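Local coordinates for digeranylgeranylglycerophospholipid reductase (PDB 3ATQ), which reduces the double bonds of the geranylgeranyl chains of archaeal phospholipid precursors, using FAD, to give the saturated lipids of the cell membrane, at residues N75-Y80 with L203-D208; Y160-R165 with S290-N295; W217-K222 with K252-V257. All blocks are in the same frame, centred on the assembly; numbering follows the deposited sequence.

In the fold
Contacts 1 and 3 belong to one mixed sheet: strand 202-206 lies between strand 70-80 and strand 216-221, and Phe206 of contact 1 touches Tyr253 of contact 3. They are built differently, however. Contact 1 is a partly buried strand pairing, made by backbone bonds and apolar side chains, whereas contact 3 is a buried helix-end packing that rests on aromatic rings and one tyrosine–aspartate bond. Contact 2 lies much closer to the centre of the chain, about 27 Å from contact 1 and 28 Å from contact 3, centre to centre. Joining two irregular segments beside the cofactor, it relies on arginine side chains, a serine hydroxyl and backbone oxygens instead of regular pairing.

Contact 1: residues N75-Y80 with L203-D208; sequences NGIKLY and LRIFID
Leu203 O is gripped by two groups of the neighbouring strand: Lys78 N donates to it over 2.8 Å in a nearly straight bond (169° at the hydrogen), and the CA-H of Ile77 adds a weaker contact. Four more backbone bonds continue the parallel pairing, from Leu203 N to Gly76 O, Ile205 N to Lys78 O, Tyr80 N to Ile205 O and Ile207 N to Tyr80 O. Residues paired across the two strands put their side chains on the same face of the sheet. On one face Ile77, Leu79, Leu203 and Ile205 form an apolar layer that suits branched aliphatic side chains, and Leu203 there approaches the bound tetradecane. Leu79 has CG anti to its backbone N (chi1 -168°), which brings CD1 to 3.6 Å from Ile205 CG2 and also against Ile207 CD1. On the other face Tyr80 and Phe206 run side by side, with Phe206 CE1 over the centre of the tyrosine ring, 3.5 Å above its plane, and the ring planes 39° apart. Replacing Tyr80 by an alanine would probably uncover this side of the Phe206 ring and leave it freer to turn. Tyr80 OH lies 3.9 Å from Arg204 CD, where the phenol crosses the aliphatic part of the arginine. The charged ends find partners beyond the strands, Lys78 in a salt bridge with Asp199 and Arg204 on Glu198 O. In the eight-stranded mixed sheet, to which the geranylgeranyl reductase catalytic domain contributes 203-206, strand 87-97 pairs with the far edge of 75-80 and strand 216-221 with that of 203-206, while helix 360-368 touches Leu79 and Ile207.

Contact 2: residues Y160-R165 with S290-N295; sequences YSRSFR and SGFTVN. With FDA (dihydroflavine-adenine dinucleotide), chain B.
Arg165 and Ser290 carry the hydrogen bonds. Arg165 NE donates to Ser290 OG over 3.1 Å, and the hydroxyl oxygen lies in the guanidinium plane. Ser290 O is approached by two nitrogens of the same arginine, NH2 at 2.8 Å and NE, in bent bonds that are both weak. The arginine chain, extended from CG to NE, has the length to bring its flat end to this backbone oxygen. Arg165 NH1 bonds to Glu176 O and Ile174 O, and Ser290 OG also bonds to Glu156, whose other carboxylate oxygen takes the backbone N of Arg165. Spread over several acceptors, the guanidinium is probably restrained from turning. Within segment 160-165, Arg162 NH1 bonds nearly straight to Tyr160 O over 3.0 Å, in the guanidinium plane. The two segments follow strands 153-156 and 284-286, parallel neighbours in the six-stranded sheet of the FAD-binding domain, whose sequence carries a GxGxxG pattern consistent with a Rossmann-type dinucleotide fold. Asp289, next to Ser290 in the chain, hydrogen-bonds the cofactor. In the same region Ser163 OG donates to FDA N7A over 2.9 Å, a short side chain whose hydroxyl reaches the ring nitrogen of the adenine, and Val294 CG2 comes within 3.6 Å of FDA O3' on the ribityl chain. Van der Waals contact involves Phe292. Arg165 NH2 is 3.3 Å from Phe292 CZ, with the guanidinium and ring planes 76° apart, while Arg162 CD touches the ring loosely at its edge. Arg162 CB also lies 3.5 Å from Ser290 OG. The ionic contact is that of Arg162 NH2 with Asp177.

Contact 3: residues W217-K222 with K252-V257; sequences WWYFPK and KYAPDV. With C14 (tetradecane), chain C.
Trp217 and Tyr253 stack face to face where the end of helix 242-253 lies against strand 216-221 of the eight-stranded mixed sheet. Just beyond the helix the chain makes a type I beta turn from Ala254 to Val257. The stack is the tightly packed part. The five-membered ring of Trp217 and the Tyr253 ring have centroids 4.1 Å apart and planes inclined by 28°. Trp217 CD2 comes within 3.3 Å of Tyr253 CD2. Trp217 CB sits over the centre of the Tyr253 ring as a CH-pi contact, and Lys252 CG covers the ring's opposite face, clamping the tyrosine between the two. Large flat rings suit this place because they fill the gap between helix and sheet while their polar edges still bond: Trp217 NE1 to Thr211 O and Tyr253 OH to Thr211 OG1. The turn is more thinly packed and lies nearer to solvent, with Pro255 exposed and Asp256 partly so. Ala254 CB only reaches the edge of the Tyr219 ring, 4.0 Å from CD1. Tyr219 adds a polar link through its hydroxyl. With chi1 at 179°, CG opposite the backbone N, its ring reaches out to the turn until OH donates to Asp256 OD2. At 2.5 Å this bond is very short and its exact length is uncertain, but OD2 lies in the ring plane, with the carboxylate turned 41° from it. Trp218 points away from the turn, and both it and Phe220 meet the bound tetradecane and FDA, in an apolar setting consistent with a site for isoprenoid chains. Trp218 CD1 lies over the centre of the Phe220 ring, and Trp218 CZ3 approaches tetradecane C08 to 3.4 Å.

Contact 1: residues N75-Y80 with L203-D208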
loop_
_atom_site.group_PDB
_atom_site.type_symbol
_atom_site.label_atom_id
_atom_site.label_comp_id
_atom_site.label_asym_id
_atom_site.label_seq_id
_atom_site.Cartn_x
_atom_site.Cartn_y
_atom_site.Cartn_z
ATOM N N ASN A 75 11.724 -8.066 -14.820
ATOM C CA ASN A 75 11.067 -8.219 -16.115
ATOM C C ASN A 75 9.728 -8.961 -16.033
ATOM O O ASN A 75 8.989 -9.038 -17.023
ATOM C CB ASN A 75 12.025 -8.906 -17.112
ATOM C CG ASN A 75 13.140 -7.982 -17.569
ATOM O OD1 ASN A 75 14.305 -8.378 -17.653
ATOM N ND2 ASN A 75 12.789 -6.739 -17.861
ATOM N N GLY A 76 9.409 -9.484 -14.848
ATOM C CA GLY A 76 8.112 -10.110 -14.602
ATOM C C GLY A 76 8.030 -10.930 -13.326
ATOM O O GLY A 76 8.913 -10.859 -12.458
ATOM N N ILE A 77 6.968 -11.726 -13.232
ATOM C CA ILE A 77 6.662 -12.500 -12.032
ATOM C C ILE A 77 6.262 -13.904 -12.432
ATOM O O ILE A 77 5.530 -14.098 -13.413
ATOM C CB ILE A 77 5.480 -11.883 -11.206
ATOM C CG1 ILE A 77 5.814 -10.477 -10.709
ATOM C CG2 ILE A 77 5.147 -12.739 -9.990
ATOM C CD1 ILE A 77 5.498 -9.362 -11.682
ATOM N N LYS A 78 6.743 -14.873 -11.669
ATOM C CA LYS A 78 6.320 -16.254 -11.808
ATOM C C LYS A 78 5.397 -16.590 -10.645
ATOM O O LYS A 78 5.816 -16.560 -9.488
ATOM C CB LYS A 78 7.534 -17.172 -11.858
ATOM C CG LYS A 78 8.475 -16.774 -12.995
ATOM C CD LYS A 78 9.282 -17.923 -13.516
ATOM C CE LYS A 78 9.701 -17.663 -14.969
ATOM N NZ LYS A 78 10.854 -18.524 -15.337
ATOM N N LEU A 79 4.139 -16.866 -10.974
ATOM C CA LEU A 79 3.122 -17.250 -10.006
ATOM C C LEU A 79 2.963 -18.775 -9.931
ATOM O O LEU A 79 2.666 -19.435 -10.945
ATOM C CB LEU A 79 1.788 -16.619 -10.404
ATOM C CG LEU A 79 0.661 -16.676 -9.382
ATOM C CD1 LEU A 79 1.027 -15.779 -8.201
ATOM C CD2 LEU A 79 -0.634 -16.200 -10.017
ATOM N N TYR A 80 3.141 -19.321 -8.730
ATOM C CA TYR A 80 3.095 -20.769 -8.498
ATOM C C TYR A 80 1.808 -21.177 -7.798
ATOM O O TYR A 80 1.440 -20.576 -6.773
ATOM C CB TYR A 80 4.241 -21.194 -7.596
ATOM C CG TYR A 80 5.603 -21.050 -8.208
ATOM C CD1 TYR A 80 6.362 -22.174 -8.516
ATOM C CD2 TYR A 80 6.143 -19.788 -8.482
ATOM C CE1 TYR A 80 7.635 -22.054 -9.088
ATOM C CE2 TYR A 80 7.416 -19.656 -9.049
ATOM C CZ TYR A 80 8.149 -20.795 -9.350
ATOM O OH TYR A 80 9.403 -20.692 -9.908
ATOM N N LEU A 203 10.427 -12.068 -10.270
ATOM C CA LEU A 203 9.955 -12.257 -8.896
ATOM C C LEU A 203 9.219 -13.582 -8.899
ATOM O O LEU A 203 8.729 -14.017 -9.945
ATOM C CB LEU A 203 8.973 -11.138 -8.476
ATOM C CG LEU A 203 9.413 -9.678 -8.634
ATOM C CD1 LEU A 203 8.336 -8.734 -8.138
ATOM C CD2 LEU A 203 10.746 -9.402 -7.902
ATOM N N ARG A 204 9.172 -14.229 -7.740
ATOM C CA ARG A 204 8.432 -15.464 -7.576
ATOM C C ARG A 204 7.400 -15.251 -6.480
ATOM O O ARG A 204 7.710 -14.777 -5.371
ATOM C CB ARG A 204 9.359 -16.629 -7.213
ATOM C CG ARG A 204 10.516 -16.857 -8.197
ATOM C CD ARG A 204 11.333 -18.060 -7.799
ATOM N NE ARG A 204 12.632 -18.053 -8.461
ATOM C CZ ARG A 204 13.647 -18.850 -8.142
ATOM N NH1 ARG A 204 13.528 -19.735 -7.155
ATOM N NH2 ARG A 204 14.791 -18.759 -8.812
ATOM N N ILE A 205 6.164 -15.576 -6.801
ATOM C CA ILE A 205 5.100 -15.530 -5.813
ATOM C C ILE A 205 4.464 -16.924 -5.709
ATOM O O ILE A 205 4.067 -17.500 -6.722
ATOM C CB ILE A 205 4.070 -14.431 -6.162
ATOM C CG1 ILE A 205 4.737 -13.046 -6.010
ATOM C CG2 ILE A 205 2.813 -14.559 -5.282
ATOM C CD1 ILE A 205 3.881 -11.850 -6.400
ATOM N N PHE A 206 4.381 -17.446 -4.481
ATOM C CA PHE A 206 3.802 -18.763 -4.222
ATOM C C PHE A 206 2.483 -18.647 -3.443
ATOM O O PHE A 206 2.427 -18.133 -2.311
ATOM C CB PHE A 206 4.781 -19.637 -3.445
ATOM C CG PHE A 206 6.178 -19.621 -3.988
ATOM C CD1 PHE A 206 6.595 -20.577 -4.921
ATOM C CD2 PHE A 206 7.095 -18.669 -3.545
ATOM C CE1 PHE A 206 7.900 -20.562 -5.425
ATOM C CE2 PHE A 206 8.409 -18.656 -4.027
ATOM C CZ PHE A 206 8.813 -19.603 -4.974
ATOM N N ILE A 207 1.416 -19.106 -4.071
ATOM C CA ILE A 207 0.115 -19.135 -3.425
ATOM C C ILE A 207 -0.038 -20.498 -2.761
ATOM O O ILE A 207 0.228 -21.542 -3.386
ATOM C CB ILE A 207 -1.022 -18.929 -4.434
ATOM C CG1 ILE A 207 -0.816 -17.635 -5.233
ATOM C CG2 ILE A 207 -2.368 -18.897 -3.715
ATOM C CD1 ILE A 207 -1.771 -17.487 -6.423
ATOM N N ASP A 208 -0.444 -20.477 -1.494
ATOM C CA ASP A 208 -0.679 -21.683 -0.724
ATOM C C ASP A 208 -1.422 -21.267 0.536
ATOM O O ASP A 208 -0.829 -20.652 1.435
ATOM C CB ASP A 208 0.640 -22.362 -0.364
ATOM C CG ASP A 208 0.458 -23.783 0.120
ATOM O OD1 ASP A 208 -0.405 -24.016 0.990
ATOM O OD2 ASP A 208 1.200 -24.663 -0.366
#

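Contact 2: residues Y160-R165 with S290-N295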
loop_
_atom_site.group_PDB
_atom_site.type_symbol
_atom_site.label_atom_id
_atom_site.label_comp_id
_atom_site.label_asym_id
_atom_site.label_seq_id
_atom_site.Cartn_x
_atom_site.Cartn_y
_atom_site.Cartn_z
ATOM N N TYR A 160 2.084 2.485 8.865
ATOM C CA TYR A 160 1.079 1.588 9.438
ATOM C C TYR A 160 0.682 1.928 10.885
ATOM O O TYR A 160 -0.430 1.592 11.300
ATOM C CB TYR A 160 1.534 0.122 9.343
ATOM C CG TYR A 160 2.654 -0.265 10.269
ATOM C CD1 TYR A 160 2.378 -0.790 11.533
ATOM C CD2 TYR A 160 3.992 -0.147 9.870
ATOM C CE1 TYR A 160 3.391 -1.169 12.379
ATOM C CE2 TYR A 160 5.030 -0.498 10.722
ATOM C CZ TYR A 160 4.714 -1.029 11.974
ATOM O OH TYR A 160 5.694 -1.419 12.839
ATOM N N SER A 161 1.557 2.612 11.614
ATOM C CA SER A 161 1.272 3.046 12.997
ATOM C C SER A 161 0.123 4.063 13.126
ATOM O O SER A 161 -0.439 4.194 14.218
ATOM C CB SER A 161 2.532 3.613 13.687
ATOM O OG SER A 161 2.802 4.936 13.248
ATOM N N ARG A 162 -0.207 4.767 12.032
ATOM C CA ARG A 162 -1.124 5.907 12.062
ATOM C C ARG A 162 -1.013 6.665 13.405
ATOM O O ARG A 162 -2.005 6.984 14.072
ATOM C CB ARG A 162 -2.561 5.517 11.666
ATOM C CG ARG A 162 -3.210 4.440 12.471
ATOM C CD ARG A 162 -3.440 3.144 11.652
ATOM N NE ARG A 162 -4.365 2.270 12.376
ATOM C CZ ARG A 162 -4.105 1.034 12.797
ATOM N NH1 ARG A 162 -2.922 0.465 12.585
ATOM N NH2 ARG A 162 -5.041 0.366 13.455
ATOM N N SER A 163 0.224 6.996 13.748
ATOM C CA SER A 163 0.545 7.454 15.090
ATOM C C SER A 163 0.023 8.841 15.447
ATOM O O SER A 163 -0.191 9.136 16.615
ATOM C CB SER A 163 2.061 7.381 15.319
ATOM O OG SER A 163 2.721 8.253 14.436
ATOM N N PHE A 164 -0.152 9.701 14.446
ATOM C CA PHE A 164 -0.628 11.068 14.676
ATOM C C PHE A 164 -2.153 11.172 14.597
ATOM O O PHE A 164 -2.792 11.682 15.516
ATOM C CB PHE A 164 0.015 12.012 13.651
ATOM C CG PHE A 164 -0.286 13.473 13.873
ATOM C CD1 PHE A 164 0.471 14.230 14.780
ATOM C CD2 PHE A 164 -1.316 14.098 13.172
ATOM C CE1 PHE A 164 0.200 15.605 14.966
ATOM C CE2 PHE A 164 -1.583 15.471 13.350
ATOM C CZ PHE A 164 -0.820 16.213 14.242
ATOM N N ARG A 165 -2.744 10.691 13.508
ATOM C CA ARG A 165 -4.197 10.806 13.352
ATOM C C ARG A 165 -4.966 10.037 14.427
ATOM O O ARG A 165 -6.109 10.398 14.756
ATOM C CB ARG A 165 -4.654 10.388 11.949
ATOM C CG ARG A 165 -4.529 8.896 11.627
ATOM C CD ARG A 165 -4.815 8.719 10.145
ATOM N NE ARG A 165 -4.895 7.320 9.736
ATOM C CZ ARG A 165 -5.967 6.552 9.917
ATOM N NH1 ARG A 165 -7.042 7.028 10.545
ATOM N NH2 ARG A 165 -5.944 5.284 9.508
ATOM N N SER A 290 -0.786 4.905 6.323
ATOM C CA SER A 290 -1.665 5.535 7.311
ATOM C C SER A 290 -3.067 5.747 6.751
ATOM O O SER A 290 -4.065 5.683 7.490
ATOM C CB SER A 290 -1.074 6.875 7.814
ATOM O OG SER A 290 -1.927 7.425 8.832
ATOM N N GLY A 291 -3.163 5.994 5.448
ATOM C CA GLY A 291 -4.486 6.173 4.804
ATOM C C GLY A 291 -4.926 4.924 4.044
ATOM O O GLY A 291 -5.850 4.996 3.224
ATOM N N PHE A 292 -4.284 3.789 4.355
ATOM C CA PHE A 292 -4.601 2.468 3.774
ATOM C C PHE A 292 -4.484 2.464 2.236
ATOM O O PHE A 292 -5.394 2.010 1.555
ATOM C CB PHE A 292 -6.016 1.989 4.177
ATOM C CG PHE A 292 -6.338 2.125 5.648
ATOM C CD1 PHE A 292 -5.358 1.960 6.623
ATOM C CD2 PHE A 292 -7.653 2.415 6.048
ATOM C CE1 PHE A 292 -5.675 2.077 7.988
ATOM C CE2 PHE A 292 -7.991 2.519 7.411
ATOM C CZ PHE A 292 -6.998 2.364 8.376
ATOM N N THR A 293 -3.379 2.966 1.687
ATOM C CA THR A 293 -3.302 3.088 0.219
ATOM C C THR A 293 -2.814 1.777 -0.485
ATOM O O THR A 293 -2.713 1.729 -1.698
ATOM C CB THR A 293 -2.468 4.311 -0.206
ATOM O OG1 THR A 293 -1.195 4.262 0.456
ATOM C CG2 THR A 293 -3.178 5.628 0.158
ATOM N N VAL A 294 -2.570 0.713 0.264
ATOM C CA VAL A 294 -1.911 -0.507 -0.267
ATOM C C VAL A 294 -2.853 -1.300 -1.189
ATOM O O VAL A 294 -4.056 -1.421 -0.901
ATOM C CB VAL A 294 -1.460 -1.434 0.899
ATOM C CG1 VAL A 294 -0.833 -2.693 0.370
ATOM C CG2 VAL A 294 -0.465 -0.724 1.826
ATOM N N ASN A 295 -2.313 -1.842 -2.286
ATOM C CA ASN A 295 -3.099 -2.741 -3.169
ATOM C C ASN A 295 -3.635 -3.947 -2.365
ATOM O O ASN A 295 -2.850 -4.729 -1.840
ATOM C CB ASN A 295 -2.211 -3.223 -4.340
ATOM C CG ASN A 295 -2.978 -4.066 -5.369
ATOM O OD1 ASN A 295 -3.499 -5.150 -5.054
ATOM N ND2 ASN A 295 -3.029 -3.577 -6.610
HETATM P PA FDA B . 6.521 4.134 5.879
HETATM O O1A FDA B . 6.236 3.289 7.104
HETATM O O2A FDA B . 7.549 3.689 4.888
HETATM O O5B FDA B . 6.975 5.560 6.458
HETATM C C5B FDA B . 6.381 6.165 7.613
HETATM C C4B FDA B . 7.437 7.051 8.273
HETATM O O4B FDA B . 6.820 7.829 9.298
HETATM C C3B FDA B . 8.547 6.248 8.946
HETATM O O3B FDA B . 9.814 6.616 8.356
HETATM C C2B FDA B . 8.457 6.606 10.434
HETATM O O2B FDA B . 9.755 6.786 11.026
HETATM C C1B FDA B . 7.729 7.937 10.408
HETATM N N9A FDA B . 6.856 8.237 11.558
HETATM C C8A FDA B . 5.840 7.485 12.026
HETATM N N7A FDA B . 5.236 8.174 13.041
HETATM C C5A FDA B . 5.879 9.359 13.170
HETATM C C6A FDA B . 5.720 10.454 14.020
HETATM N N6A FDA B . 4.755 10.443 14.974
HETATM N N1A FDA B . 6.554 11.521 13.873
HETATM C C2A FDA B . 7.536 11.541 12.944
HETATM N N3A FDA B . 7.710 10.484 12.135
HETATM C C4A FDA B . 6.891 9.399 12.224
HETATM N N1 FDA B . 5.046 -2.541 -1.118
HETATM C C2 FDA B . 5.603 -2.565 -2.345
HETATM O O2 FDA B . 5.303 -1.639 -3.137
HETATM N N3 FDA B . 6.443 -3.555 -2.740
HETATM C C4 FDA B . 6.798 -4.591 -1.954
HETATM O O4 FDA B . 7.592 -5.502 -2.333
HETATM C C4X FDA B . 6.232 -4.636 -0.592
HETATM N N5 FDA B . 6.466 -5.627 0.293
HETATM C C5X FDA B . 6.179 -5.475 1.608
HETATM C C6 FDA B . 6.718 -6.362 2.544
HETATM C C7 FDA B . 6.492 -6.198 3.911
HETATM C C7M FDA B . 7.131 -7.186 4.883
HETATM C C8 FDA B . 5.693 -5.134 4.344
HETATM C C8M FDA B . 5.440 -4.892 5.829
HETATM C C9 FDA B . 5.153 -4.228 3.398
HETATM C C9A FDA B . 5.379 -4.399 2.032
HETATM N N10 FDA B . 4.823 -3.498 1.074
HETATM C C10 FDA B . 5.335 -3.514 -0.225
HETATM C "C1'" FDA B . 4.175 -2.264 1.573
HETATM C "C2'" FDA B . 5.111 -1.041 1.556
HETATM O "O2'" FDA B . 6.320 -1.363 2.248
HETATM C "C3'" FDA B . 4.406 0.106 2.273
HETATM O "O3'" FDA B . 3.039 0.129 1.801
HETATM C "C4'" FDA B . 5.023 1.484 2.007
HETATM O "O4'" FDA B . 6.425 1.483 2.274
HETATM C "C5'" FDA B . 4.320 2.520 2.908
HETATM O "O5'" FDA B . 4.955 3.798 2.765
HETATM P P FDA B . 4.625 4.995 3.788
HETATM O O1P FDA B . 5.438 6.207 3.457
HETATM O O2P FDA B . 3.112 5.078 3.879
HETATM O O3P FDA B . 5.065 4.406 5.248
#

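Contact 3: residues W217-K222 with K252-V257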
loop_
_atom_site.group_PDB
_atom_site.type_symbol
_atom_site.label_atom_id
_atom_site.label_comp_id
_atom_site.label_asym_id
_atom_site.label_seq_id
_atom_site.Cartn_x
_atom_site.Cartn_y
_atom_site.Cartn_z
ATOM N N TRP A 217 3.675 -16.399 -0.115
ATOM C CA TRP A 217 5.122 -16.412 0.046
ATOM C C TRP A 217 5.754 -15.766 -1.165
ATOM O O TRP A 217 5.243 -15.879 -2.278
ATOM C CB TRP A 217 5.630 -17.858 0.133
ATOM C CG TRP A 217 5.692 -18.433 1.511
ATOM C CD1 TRP A 217 4.680 -19.060 2.190
ATOM C CD2 TRP A 217 6.825 -18.446 2.373
ATOM N NE1 TRP A 217 5.118 -19.472 3.420
ATOM C CE2 TRP A 217 6.440 -19.115 3.555
ATOM C CE3 TRP A 217 8.142 -17.971 2.254
ATOM C CZ2 TRP A 217 7.312 -19.310 4.613
ATOM C CZ3 TRP A 217 9.014 -18.173 3.297
ATOM C CH2 TRP A 217 8.596 -18.829 4.472
ATOM N N TRP A 218 6.904 -15.135 -0.976
ATOM C CA TRP A 218 7.600 -14.559 -2.097
ATOM C C TRP A 218 9.089 -14.767 -2.050
ATOM O O TRP A 218 9.654 -14.993 -1.004
ATOM C CB TRP A 218 7.293 -13.058 -2.237
ATOM C CG TRP A 218 7.943 -12.160 -1.234
ATOM C CD1 TRP A 218 9.224 -11.645 -1.271
ATOM C CD2 TRP A 218 7.325 -11.615 -0.069
ATOM N NE1 TRP A 218 9.437 -10.833 -0.169
ATOM C CE2 TRP A 218 8.282 -10.790 0.573
ATOM C CE3 TRP A 218 6.052 -11.731 0.489
ATOM C CZ2 TRP A 218 8.001 -10.095 1.757
ATOM C CZ3 TRP A 218 5.773 -11.033 1.675
ATOM C CH2 TRP A 218 6.746 -10.241 2.295
ATOM N N TYR A 219 9.698 -14.666 -3.220
ATOM C CA TYR A 219 11.127 -14.826 -3.400
ATOM C C TYR A 219 11.478 -13.749 -4.442
ATOM O O TYR A 219 11.237 -13.939 -5.634
ATOM C CB TYR A 219 11.375 -16.259 -3.900
ATOM C CG TYR A 219 12.805 -16.663 -4.198
ATOM C CD1 TYR A 219 13.544 -17.416 -3.276
ATOM C CD2 TYR A 219 13.398 -16.344 -5.413
ATOM C CE1 TYR A 219 14.869 -17.824 -3.564
ATOM C CE2 TYR A 219 14.706 -16.744 -5.708
ATOM C CZ TYR A 219 15.430 -17.475 -4.780
ATOM O OH TYR A 219 16.730 -17.874 -5.088
ATOM N N PHE A 220 12.004 -12.605 -3.979
ATOM C CA PHE A 220 12.275 -11.444 -4.846
ATOM C C PHE A 220 13.793 -11.263 -4.974
ATOM O O PHE A 220 14.419 -10.741 -4.059
ATOM C CB PHE A 220 11.698 -10.139 -4.275
ATOM C CG PHE A 220 10.170 -10.064 -4.243
ATOM C CD1 PHE A 220 9.369 -11.029 -4.853
ATOM C CD2 PHE A 220 9.551 -8.976 -3.601
ATOM C CE1 PHE A 220 7.932 -10.925 -4.822
ATOM C CE2 PHE A 220 8.138 -8.858 -3.560
ATOM C CZ PHE A 220 7.331 -9.830 -4.176
ATOM N N PRO A 221 14.382 -11.688 -6.102
ATOM C CA PRO A 221 15.840 -11.529 -6.271
ATOM C C PRO A 221 16.287 -10.068 -6.313
ATOM O O PRO A 221 15.655 -9.233 -6.976
ATOM C CB PRO A 221 16.117 -12.218 -7.618
ATOM C CG PRO A 221 14.968 -13.153 -7.816
ATOM C CD PRO A 221 13.779 -12.411 -7.233
ATOM N N LYS A 222 17.356 -9.764 -5.581
ATOM C CA LYS A 222 17.935 -8.430 -5.542
ATOM C C LYS A 222 19.280 -8.395 -6.268
ATOM O O LYS A 222 20.021 -7.424 -6.180
ATOM C CB LYS A 222 18.105 -7.983 -4.087
ATOM C CG LYS A 222 16.800 -7.550 -3.417
ATOM C CD LYS A 222 17.049 -7.223 -1.957
ATOM C CE LYS A 222 15.932 -6.387 -1.395
ATOM N NZ LYS A 222 16.067 -4.991 -1.895
ATOM N N LYS A 252 11.034 -24.802 1.705
ATOM C CA LYS A 252 10.206 -25.142 0.566
ATOM C C LYS A 252 10.338 -24.097 -0.544
ATOM O O LYS A 252 10.349 -24.441 -1.721
ATOM C CB LYS A 252 8.745 -25.321 0.988
ATOM C CG LYS A 252 7.821 -25.637 -0.154
ATOM C CD LYS A 252 6.380 -25.756 0.313
ATOM C CE LYS A 252 5.516 -26.324 -0.816
ATOM N NZ LYS A 252 4.107 -26.537 -0.365
ATOM N N TYR A 253 10.475 -22.834 -0.150
ATOM C CA TYR A 253 10.462 -21.706 -1.076
ATOM C C TYR A 253 11.835 -21.142 -1.407
ATOM O O TYR A 253 12.024 -20.519 -2.462
ATOM C CB TYR A 253 9.547 -20.610 -0.523
ATOM C CG TYR A 253 8.146 -21.147 -0.349
ATOM C CD1 TYR A 253 7.408 -21.558 -1.457
ATOM C CD2 TYR A 253 7.582 -21.296 0.912
ATOM C CE1 TYR A 253 6.135 -22.086 -1.323
ATOM C CE2 TYR A 253 6.299 -21.833 1.060
ATOM C CZ TYR A 253 5.594 -22.221 -0.064
ATOM O OH TYR A 253 4.334 -22.731 0.071
ATOM N N ALA A 254 12.793 -21.359 -0.520
ATOM C CA ALA A 254 14.136 -20.831 -0.718
ATOM C C ALA A 254 15.149 -21.864 -0.236
ATOM O O ALA A 254 15.849 -21.627 0.743
ATOM C CB ALA A 254 14.301 -19.508 0.037
ATOM N N PRO A 255 15.216 -23.026 -0.917
ATOM C CA PRO A 255 16.140 -24.077 -0.470
ATOM C C PRO A 255 17.605 -23.686 -0.669
ATOM O O PRO A 255 18.494 -24.383 -0.193
ATOM C CB PRO A 255 15.781 -25.262 -1.372
ATOM C CG PRO A 255 15.212 -24.656 -2.603
ATOM C CD PRO A 255 14.476 -23.420 -2.134
ATOM N N ASP A 256 17.825 -22.562 -1.343
ATOM C CA ASP A 256 19.132 -22.142 -1.856
ATOM C C ASP A 256 19.782 -21.020 -1.043
ATOM O O ASP A 256 20.886 -20.578 -1.373
ATOM C CB ASP A 256 18.959 -21.657 -3.301
ATOM C CG ASP A 256 17.913 -20.534 -3.427
ATOM O OD1 ASP A 256 16.760 -20.734 -3.001
ATOM O OD2 ASP A 256 18.246 -19.450 -3.948
ATOM N N VAL A 257 19.090 -20.530 -0.010
ATOM C CA VAL A 257 19.631 -19.433 0.807
ATOM C C VAL A 257 20.741 -19.884 1.759
ATOM O O VAL A 257 20.728 -21.014 2.264
ATOM C CB VAL A 257 18.537 -18.684 1.618
ATOM C CG1 VAL A 257 17.687 -17.836 0.692
ATOM C CG2 VAL A 257 17.684 -19.655 2.423
HETATM C C01 C14 C . 5.231 -5.532 -7.724
HETATM C C02 C14 C . 4.598 -5.295 -6.365
HETATM C C03 C14 C . 4.243 -6.608 -5.678
HETATM C C04 C14 C . 4.986 -6.744 -4.359
HETATM C C05 C14 C . 4.058 -6.722 -3.159
HETATM C C06 C14 C . 4.675 -7.479 -1.987
HETATM C C07 C14 C . 3.854 -7.264 -0.715
HETATM C C08 C14 C . 4.107 -8.330 0.345
HETATM C C09 C14 C . 2.913 -8.535 1.283
HETATM C C10 C14 C . 1.920 -9.548 0.724
HETATM C C11 C14 C . 0.632 -9.621 1.531
HETATM C C12 C14 C . -0.604 -9.223 0.715
HETATM C C13 C14 C . -1.375 -10.417 0.157
HETATM C C14 C14 C . -2.881 -10.237 0.220
#